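Local structure of D-alanyl-D-alanine carboxypeptidase (Mycobacterium tuberculosis H37Rv, 4RYE) at residues 49-54 with 206-211; 193-198 with 217-222; 97-102 with 172-177. The protein probably removes the terminal D-alanine from peptidoglycan stem pentapeptides, acting as a serine-type D,D-carboxypeptidase in cell-wall biogenesis. One frame throughout, in Å; residues are numbered along the deposited sequence.

Contact 1 (49-54 with 206-211); sequences IKVLLA and GGKTGY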
loop_
_atom_site.group_PDB
_atom_site.type_symbol
_atom_site.label_atom_id
_atom_site.label_comp_id
_atom_site.label_asym_id
_atom_site.label_seq_id
_atom_site.Cartn_x
_atom_site.Cartn_y
_atom_site.Cartn_z
ATOM N N ILE A 49 -2.892 1.216 4.069
ATOM C CA ILE A 49 -3.403 2.576 4.199
ATOM C C ILE A 49 -2.273 3.612 4.195
ATOM O O ILE A 49 -2.517 4.796 3.969
ATOM C CB ILE A 49 -4.294 2.744 5.456
ATOM C CG1 ILE A 49 -5.406 3.771 5.210
ATOM C CG2 ILE A 49 -3.466 3.156 6.663
ATOM C CD1 ILE A 49 -6.395 3.373 4.134
ATOM N N LYS A 50 -1.033 3.172 4.415
ATOM C CA LYS A 50 0.109 4.091 4.304
ATOM C C LYS A 50 0.248 4.681 2.900
ATOM O O LYS A 50 0.830 5.745 2.729
ATOM C CB LYS A 50 1.422 3.407 4.719
ATOM C CG LYS A 50 1.550 3.125 6.224
ATOM C CD LYS A 50 2.879 2.424 6.503
ATOM C CE LYS A 50 3.218 2.370 7.990
ATOM N NZ LYS A 50 2.486 1.278 8.668
ATOM N N VAL A 51 -0.274 3.992 1.893
ATOM C CA VAL A 51 -0.278 4.543 0.536
ATOM C C VAL A 51 -1.139 5.806 0.473
ATOM O O VAL A 51 -0.789 6.796 -0.186
ATOM C CB VAL A 51 -0.797 3.508 -0.495
ATOM C CG1 VAL A 51 -0.834 4.116 -1.892
ATOM C CG2 VAL A 51 0.077 2.249 -0.488
ATOM N N LEU A 52 -2.273 5.773 1.152
ATOM C CA LEU A 52 -3.140 6.938 1.245
ATOM C C LEU A 52 -2.454 8.083 1.999
ATOM O O LEU A 52 -2.579 9.244 1.621
ATOM C CB LEU A 52 -4.450 6.552 1.927
ATOM C CG LEU A 52 -5.557 7.602 1.944
ATOM C CD1 LEU A 52 -5.877 8.029 0.515
ATOM C CD2 LEU A 52 -6.788 7.044 2.649
ATOM N N LEU A 53 -1.719 7.765 3.060
ATOM C CA LEU A 53 -0.942 8.797 3.756
ATOM C C LEU A 53 0.104 9.387 2.810
ATOM O O LEU A 53 0.298 10.600 2.770
ATOM C CB LEU A 53 -0.255 8.215 5.000
ATOM C CG LEU A 53 0.743 9.145 5.700
ATOM C CD1 LEU A 53 0.063 10.401 6.204
ATOM C CD2 LEU A 53 1.426 8.403 6.847
ATOM N N ALA A 54 0.775 8.529 2.045
ATOM C CA ALA A 54 1.782 8.992 1.087
ATOM C C ALA A 54 1.208 9.979 0.064
ATOM O O ALA A 54 1.853 10.974 -0.273
ATOM C CB ALA A 54 2.460 7.800 0.374
ATOM N N GLY A 206 5.779 -1.892 -8.009
ATOM C CA GLY A 206 5.492 -1.306 -6.712
ATOM C C GLY A 206 4.516 -2.123 -5.903
ATOM O O GLY A 206 3.784 -2.943 -6.439
ATOM N N GLY A 207 4.501 -1.902 -4.597
ATOM C CA GLY A 207 3.594 -2.651 -3.758
ATOM C C GLY A 207 3.728 -2.239 -2.321
ATOM O O GLY A 207 4.732 -1.638 -1.919
ATOM N N LYS A 208 2.711 -2.571 -1.537
ATOM C CA LYS A 208 2.740 -2.272 -0.115
ATOM C C LYS A 208 2.040 -3.404 0.617
ATOM O O LYS A 208 0.923 -3.767 0.261
ATOM C CB LYS A 208 2.039 -0.940 0.149
ATOM C CG LYS A 208 2.145 -0.471 1.594
ATOM C CD LYS A 208 3.555 0.010 1.904
ATOM C CE LYS A 208 3.764 0.208 3.394
ATOM N NZ LYS A 208 3.726 -1.084 4.138
ATOM N N THR A 209 2.703 -3.981 1.612
ATOM C CA THR A 209 2.127 -5.067 2.400
ATOM C C THR A 209 1.625 -4.543 3.732
ATOM O O THR A 209 2.009 -3.457 4.158
ATOM C CB THR A 209 3.185 -6.102 2.739
ATOM O OG1 THR A 209 4.263 -5.439 3.415
ATOM C CG2 THR A 209 3.703 -6.758 1.477
ATOM N N GLY A 210 0.786 -5.328 4.403
ATOM C CA GLY A 210 0.347 -4.969 5.741
ATOM C C GLY A 210 -0.086 -6.158 6.571
ATOM O O GLY A 210 -0.494 -7.192 6.036
ATOM N N TYR A 211 -0.001 -6.018 7.889
ATOM C CA TYR A 211 -0.567 -7.017 8.780
ATOM C C TYR A 211 -0.961 -6.388 10.101
ATOM O O TYR A 211 -0.227 -5.572 10.648
ATOM C CB TYR A 211 0.413 -8.173 9.056
ATOM C CG TYR A 211 -0.162 -9.183 10.039
ATOM C CD1 TYR A 211 -0.967 -10.223 9.599
ATOM C CD2 TYR A 211 0.063 -9.068 11.407
ATOM C CE1 TYR A 211 -1.516 -11.130 10.482
ATOM C CE2 TYR A 211 -0.485 -9.970 12.299
ATOM C CZ TYR A 211 -1.272 -11.001 11.829
ATOM O OH TYR A 211 -1.819 -11.905 12.707
#
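Lys50 and Lys208 meet through their aliphatic shafts. CD of Lys50 lies 3.9 Å from CE of Lys208, and the two chains cross at a slant. Lys50 runs straight out from the helix as far as CE and bends only at its last torsion (chi4 80°). Lys208 leaves the strand with CG anti to the backbone N, then folds at chi2 and again at chi4, which carries CE over to the shaft of Lys50. A second apolar touch comes from Val51, whose CG2 lies alongside the base of Lys208, 3.8 Å from its CB; Val51 also packs on Ile161, Phe162 and Ala165 of helix 155-166. This is the active-site arrangement of the penicillin-recognising enzymes. Helix 50-60 carries the lysine of the SxxK motif, by similarity the proton acceptor, and Lys208-Thr209-Gly210 fits the KTG motif on edge strand 204-212. The two amino groups do not bond to each other, Lys50 NZ and Lys208 NZ staying 5.3 Å apart. Lys208 NZ donates to Thr209 O at 2.9 Å, in the carbonyl plane, and also binds the hydroxyl of Ser102. Lys50 NZ is held by Ser47 OG, Asn104 OD1 and the carbonyl of Ser142, with a weak bond to Ser102 OG besides.

Contact 2 (193-198 with 217-222); sequences NQDELL and KTFVGA
Leu197, in the short helix 197-200, faces strand 218-225 across a CA-CA distance of 8.8 Å to Gly221, the nearest such pair, and the gap is spanned by the ring of Phe219. The ring leaves the strand with CG anti to the backbone N (chi1 175°) and lies over the strand ahead of it, with CZ of Phe219 3.9 Å from Gly221 CA. The same CZ of Phe219 meets CD2 of Leu197 at 3.6 Å in an oblique approach. At the ring edge, near its plane, OD1 of Asp195 lies 4.1 Å from CE1 of Phe219, the carboxylate turned 60° against the ring. The same OD1 accepts from Leu197 N at 3.1 Å, the N-H coming from above the carboxylate plane. Two residues before Asp195, Asn193 OD1 accepts from the backbone N of Asp195 at 3.0 Å. Tyr246 and Trp247 of helix 246-259 also cover Phe219 and Asp195 respectively. Two local motifs thus follow one another: an Asx turn at Asn193 and a capping bond at Asp195 lead into a short helix that packs, through Leu197 and Phe219, on the antiparallel sheet of the beta-lactamase-like fold.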
loop_
_atom_site.group_PDB
_atom_site.type_symbol
_atom_site.label_atom_id
_atom_site.label_comp_id
_atom_site.label_asym_id
_atom_site.label_seq_id
_atom_site.Cartn_x
_atom_site.Cartn_y
_atom_site.Cartn_z
ATOM N N ASN A 193 13.980 -2.198 0.752
ATOM C CA ASN A 193 12.569 -2.327 0.450
ATOM C C ASN A 193 12.086 -3.726 0.827
ATOM O O ASN A 193 12.627 -4.720 0.346
ATOM C CB ASN A 193 12.352 -2.096 -1.051
ATOM C CG ASN A 193 10.902 -1.829 -1.400
ATOM O OD1 ASN A 193 9.985 -2.373 -0.780
ATOM N ND2 ASN A 193 10.684 -0.987 -2.402
ATOM N N GLN A 194 11.068 -3.807 1.677
ATOM C CA GLN A 194 10.575 -5.100 2.146
ATOM C C GLN A 194 9.626 -5.792 1.166
ATOM O O GLN A 194 9.197 -6.918 1.415
ATOM C CB GLN A 194 9.895 -4.951 3.510
ATOM C CG GLN A 194 8.547 -4.259 3.460
ATOM C CD GLN A 194 7.959 -4.022 4.842
ATOM O OE1 GLN A 194 8.603 -4.287 5.860
ATOM N NE2 GLN A 194 6.725 -3.528 4.882
ATOM N N ASP A 195 9.291 -5.119 0.066
ATOM C CA ASP A 195 8.399 -5.675 -0.951
ATOM C C ASP A 195 9.139 -6.702 -1.800
ATOM O O ASP A 195 9.832 -6.351 -2.759
ATOM C CB ASP A 195 7.856 -4.548 -1.834
ATOM C CG ASP A 195 6.941 -5.048 -2.948
ATOM O OD1 ASP A 195 6.556 -6.242 -2.952
ATOM O OD2 ASP A 195 6.586 -4.225 -3.822
ATOM N N GLU A 196 8.966 -7.974 -1.458
ATOM C CA GLU A 196 9.693 -9.058 -2.114
ATOM C C GLU A 196 9.206 -9.318 -3.540
ATOM O O GLU A 196 9.863 -10.004 -4.318
ATOM C CB GLU A 196 9.584 -10.334 -1.282
ATOM C CG GLU A 196 10.148 -10.171 0.121
ATOM C CD GLU A 196 10.507 -11.488 0.758
ATOM O OE1 GLU A 196 10.210 -12.540 0.153
ATOM O OE2 GLU A 196 11.097 -11.470 1.861
ATOM N N LEU A 197 8.058 -8.762 -3.885
ATOM C CA LEU A 197 7.571 -8.895 -5.249
ATOM C C LEU A 197 8.570 -8.268 -6.231
ATOM O O LEU A 197 8.752 -8.772 -7.336
ATOM C CB LEU A 197 6.170 -8.294 -5.393
ATOM C CG LEU A 197 5.217 -9.020 -6.351
ATOM C CD1 LEU A 197 5.088 -10.493 -5.979
ATOM C CD2 LEU A 197 3.850 -8.370 -6.375
ATOM N N LEU A 198 9.244 -7.195 -5.813
ATOM C CA LEU A 198 10.238 -6.541 -6.670
ATOM C C LEU A 198 11.343 -7.508 -7.055
ATOM O O LEU A 198 11.828 -7.500 -8.187
ATOM C CB LEU A 198 10.840 -5.321 -5.969
ATOM C CG LEU A 198 9.840 -4.199 -5.700
ATOM C CD1 LEU A 198 10.526 -3.055 -5.003
ATOM C CD2 LEU A 198 9.201 -3.729 -7.011
ATOM N N LYS A 217 -3.545 -10.471 6.733
ATOM C CA LYS A 217 -2.565 -9.980 5.750
ATOM C C LYS A 217 -3.218 -9.163 4.661
ATOM O O LYS A 217 -4.253 -9.558 4.122
ATOM C CB LYS A 217 -1.786 -11.134 5.109
ATOM C CG LYS A 217 -1.102 -12.065 6.100
ATOM C CD LYS A 217 -0.088 -12.961 5.402
ATOM C CE LYS A 217 0.984 -12.101 4.757
ATOM N NZ LYS A 217 2.160 -12.868 4.318
ATOM N N THR A 218 -2.620 -8.020 4.328
ATOM C CA THR A 218 -3.108 -7.223 3.206
ATOM C C THR A 218 -1.969 -6.905 2.232
ATOM O O THR A 218 -0.793 -6.929 2.596
ATOM C CB THR A 218 -3.766 -5.908 3.674
ATOM O OG1 THR A 218 -2.808 -5.135 4.410
ATOM C CG2 THR A 218 -4.983 -6.182 4.562
ATOM N N PHE A 219 -2.325 -6.584 0.999
ATOM C CA PHE A 219 -1.336 -6.212 0.010
ATOM C C PHE A 219 -2.016 -5.482 -1.124
ATOM O O PHE A 219 -3.148 -5.809 -1.500
ATOM C CB PHE A 219 -0.607 -7.449 -0.537
ATOM C CG PHE A 219 0.357 -7.136 -1.656
ATOM C CD1 PHE A 219 1.621 -6.637 -1.377
ATOM C CD2 PHE A 219 -0.002 -7.340 -2.980
ATOM C CE1 PHE A 219 2.514 -6.343 -2.400
ATOM C CE2 PHE A 219 0.880 -7.044 -4.012
ATOM C CZ PHE A 219 2.141 -6.545 -3.720
ATOM N N VAL A 220 -1.322 -4.485 -1.651
ATOM C CA VAL A 220 -1.731 -3.815 -2.873
ATOM C C VAL A 220 -0.459 -3.588 -3.680
ATOM O O VAL A 220 0.594 -3.314 -3.120
ATOM C CB VAL A 220 -2.474 -2.479 -2.593
ATOM C CG1 VAL A 220 -1.568 -1.473 -1.851
ATOM C CG2 VAL A 220 -2.992 -1.884 -3.888
ATOM N N GLY A 221 -0.535 -3.735 -4.993
ATOM C CA GLY A 221 0.661 -3.521 -5.792
ATOM C C GLY A 221 0.419 -3.593 -7.282
ATOM O O GLY A 221 -0.698 -3.861 -7.730
ATOM N N ALA A 222 1.475 -3.372 -8.058
ATOM C CA ALA A 222 1.309 -3.299 -9.506
ATOM C C ALA A 222 2.483 -3.919 -10.251
ATOM O O ALA A 222 3.582 -4.021 -9.715
ATOM C CB ALA A 222 1.109 -1.862 -9.938
#

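Contact 3 (97-102 with 172-177); sequences GLLLVS and AQITAE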
loop_
_atom_site.group_PDB
_atom_site.type_symbol
_atom_site.label_atom_id
_atom_site.label_comp_id
_atom_site.label_asym_id
_atom_site.label_seq_id
_atom_site.Cartn_x
_atom_site.Cartn_y
_atom_site.Cartn_z
ATOM N N GLY A 97 11.089 5.733 4.566
ATOM C CA GLY A 97 10.855 4.925 5.753
ATOM C C GLY A 97 9.446 4.360 5.745
ATOM O O GLY A 97 9.233 3.170 6.038
ATOM N N LEU A 98 8.486 5.207 5.377
ATOM C CA LEU A 98 7.082 4.803 5.288
ATOM C C LEU A 98 6.845 3.676 4.292
ATOM O O LEU A 98 6.163 2.690 4.598
ATOM C CB LEU A 98 6.217 6.000 4.877
ATOM C CG LEU A 98 4.711 5.758 4.894
ATOM C CD1 LEU A 98 4.236 5.692 6.334
ATOM C CD2 LEU A 98 3.974 6.852 4.129
ATOM N N LEU A 99 7.403 3.826 3.095
ATOM C CA LEU A 99 7.062 2.946 1.986
ATOM C C LEU A 99 7.983 1.740 1.814
ATOM O O LEU A 99 7.553 0.719 1.286
ATOM C CB LEU A 99 6.979 3.742 0.693
ATOM C CG LEU A 99 5.875 4.808 0.663
ATOM C CD1 LEU A 99 5.915 5.537 -0.661
ATOM C CD2 LEU A 99 4.491 4.202 0.897
ATOM N N LEU A 100 9.238 1.846 2.250
ATOM C CA LEU A 100 10.178 0.723 2.103
ATOM C C LEU A 100 10.144 -0.258 3.277
ATOM O O LEU A 100 10.249 -1.473 3.082
ATOM C CB LEU A 100 11.616 1.217 1.891
ATOM C CG LEU A 100 12.059 1.463 0.444
ATOM C CD1 LEU A 100 11.150 2.470 -0.242
ATOM C CD2 LEU A 100 13.496 1.946 0.399
ATOM N N VAL A 101 10.014 0.259 4.494
ATOM C CA VAL A 101 10.022 -0.619 5.667
ATOM C C VAL A 101 8.760 -0.508 6.529
ATOM O O VAL A 101 8.719 -1.039 7.645
ATOM C CB VAL A 101 11.288 -0.425 6.545
ATOM C CG1 VAL A 101 12.557 -0.602 5.720
ATOM C CG2 VAL A 101 11.273 0.935 7.226
ATOM N N SER A 102 7.737 0.168 6.003
ATOM C CA SER A 102 6.448 0.297 6.687
ATOM C C SER A 102 6.596 0.902 8.085
ATOM O O SER A 102 5.969 0.442 9.044
ATOM C CB SER A 102 5.755 -1.065 6.792
ATOM O OG SER A 102 4.350 -0.898 6.892
ATOM N N ALA A 172 6.017 6.538 -7.623
ATOM C CA ALA A 172 6.436 5.434 -8.490
ATOM C C ALA A 172 7.922 5.134 -8.333
ATOM O O ALA A 172 8.338 3.968 -8.356
ATOM C CB ALA A 172 6.097 5.730 -9.948
ATOM N N GLN A 173 8.727 6.175 -8.163
ATOM C CA GLN A 173 10.163 5.981 -7.959
ATOM C C GLN A 173 10.444 5.284 -6.629
ATOM O O GLN A 173 11.189 4.300 -6.582
ATOM C CB GLN A 173 10.905 7.319 -8.013
ATOM C CG GLN A 173 12.425 7.189 -7.879
ATOM C CD GLN A 173 13.140 8.511 -8.054
ATOM O OE1 GLN A 173 13.016 9.409 -7.223
ATOM N NE2 GLN A 173 13.884 8.643 -9.150
ATOM N N ILE A 174 9.840 5.791 -5.556
ATOM C CA ILE A 174 10.088 5.256 -4.214
ATOM C C ILE A 174 9.647 3.801 -4.072
ATOM O O ILE A 174 10.407 2.959 -3.595
ATOM C CB ILE A 174 9.388 6.100 -3.128
ATOM C CG1 ILE A 174 10.000 7.504 -3.075
ATOM C CG2 ILE A 174 9.510 5.427 -1.754
ATOM C CD1 ILE A 174 9.162 8.496 -2.268
ATOM N N THR A 175 8.422 3.503 -4.495
ATOM C CA THR A 175 7.860 2.168 -4.292
ATOM C C THR A 175 8.688 1.110 -5.038
ATOM O O THR A 175 8.700 -0.077 -4.674
ATOM C CB THR A 175 6.345 2.133 -4.661
ATOM O OG1 THR A 175 5.745 0.931 -4.153
ATOM C CG2 THR A 175 6.134 2.222 -6.174
ATOM N N ALA A 176 9.425 1.558 -6.052
ATOM C CA ALA A 176 10.265 0.662 -6.842
ATOM C C ALA A 176 11.758 0.653 -6.441
ATOM O O ALA A 176 12.507 -0.210 -6.911
ATOM C CB ALA A 176 10.111 0.965 -8.333
ATOM N N GLU A 177 12.189 1.592 -5.594
ATOM C CA GLU A 177 13.583 1.620 -5.103
ATOM C C GLU A 177 13.933 0.353 -4.337
ATOM O O GLU A 177 13.175 -0.071 -3.459
ATOM C CB GLU A 177 13.814 2.782 -4.119
ATOM C CG GLU A 177 13.700 4.197 -4.634
ATOM C CD GLU A 177 13.659 5.189 -3.470
ATOM O OE1 GLU A 177 13.561 4.726 -2.312
ATOM O OE2 GLU A 177 13.720 6.415 -3.696
HETATM O O HOH W 1 5.611 0.894 -1.204
#
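Ile174 points its CG2 methyl at two consecutive leucines, Leu99 and Leu100, and crosses each of them at about a right angle. The methyl sits anti to the backbone N of Ile174, the orientation that sends it toward helix 91-100. There it lies 3.8 Å from CD1 of Leu99 and 3.7 Å from CD1 of Leu100, wedged between the two side chains. Leu100 leaves its backbone alongside the facing helix, yet its forked end reaches the last turn of helix 169-176. Besides the methyl, its CD1 touches the carbonyl O of Ile174 at 3.5 Å, an oxygen that already accepts from Glu177 N. CD2, the other branch, meets the carboxylate of Glu177, with OE1 at 3.9 Å. The Glu177 chain is extended beyond CG and lies crosswise to the leucine; its OE2 forms a salt bridge with Arg92, and OE1 lies close to the like-charged carboxylate of Asp96. Beside the apolar patch a water joins the backbone of Leu99 to the side chain of Thr175: it donates to Leu99 O at 3.2 Å and accepts from Thr175 OG1 at 3.0 Å, while that hydroxyl in turn receives Gly207 N from strand 204-212. Helix 91-100 ends here, and Ser102, an active-site residue by similarity, follows with left-handed backbone angles (56°/43°), its OG bonded to Ser47 OG. The contact is mainly methyl against methyl, with the carbonyl of Ile174 and the carboxylate of Glu177 also lying against Leu100. The water meets the carbonyl of Leu99 and links it through Thr175 to the strand of the KTG motif, whereas Arg92 probably offsets the crowding of carboxylates around Glu177 and favours its ionised form.

Starting from the N terminus, helix 50-60 opens the longest loop, which contact 1 closes on strand 204-212, with 151 residues between its two segments. Contact 3 lies wholly within it and closes a shorter, strand-free loop of 69 residues in the helical part of the fold. Contact 2 begins after contact 3 has closed, at 193-198, but ends at 217-222, beyond strand 204-212, so it crosses contact 1. Backbone hydrogen bonds connect the contacts: Lys208 N lies 2.7 Å from Val220 O between neighbouring strands, and Gln194 N lies 2.8 Å from Leu100 O. Together the contacts tie the antiparallel sheet to the helical region around the active site.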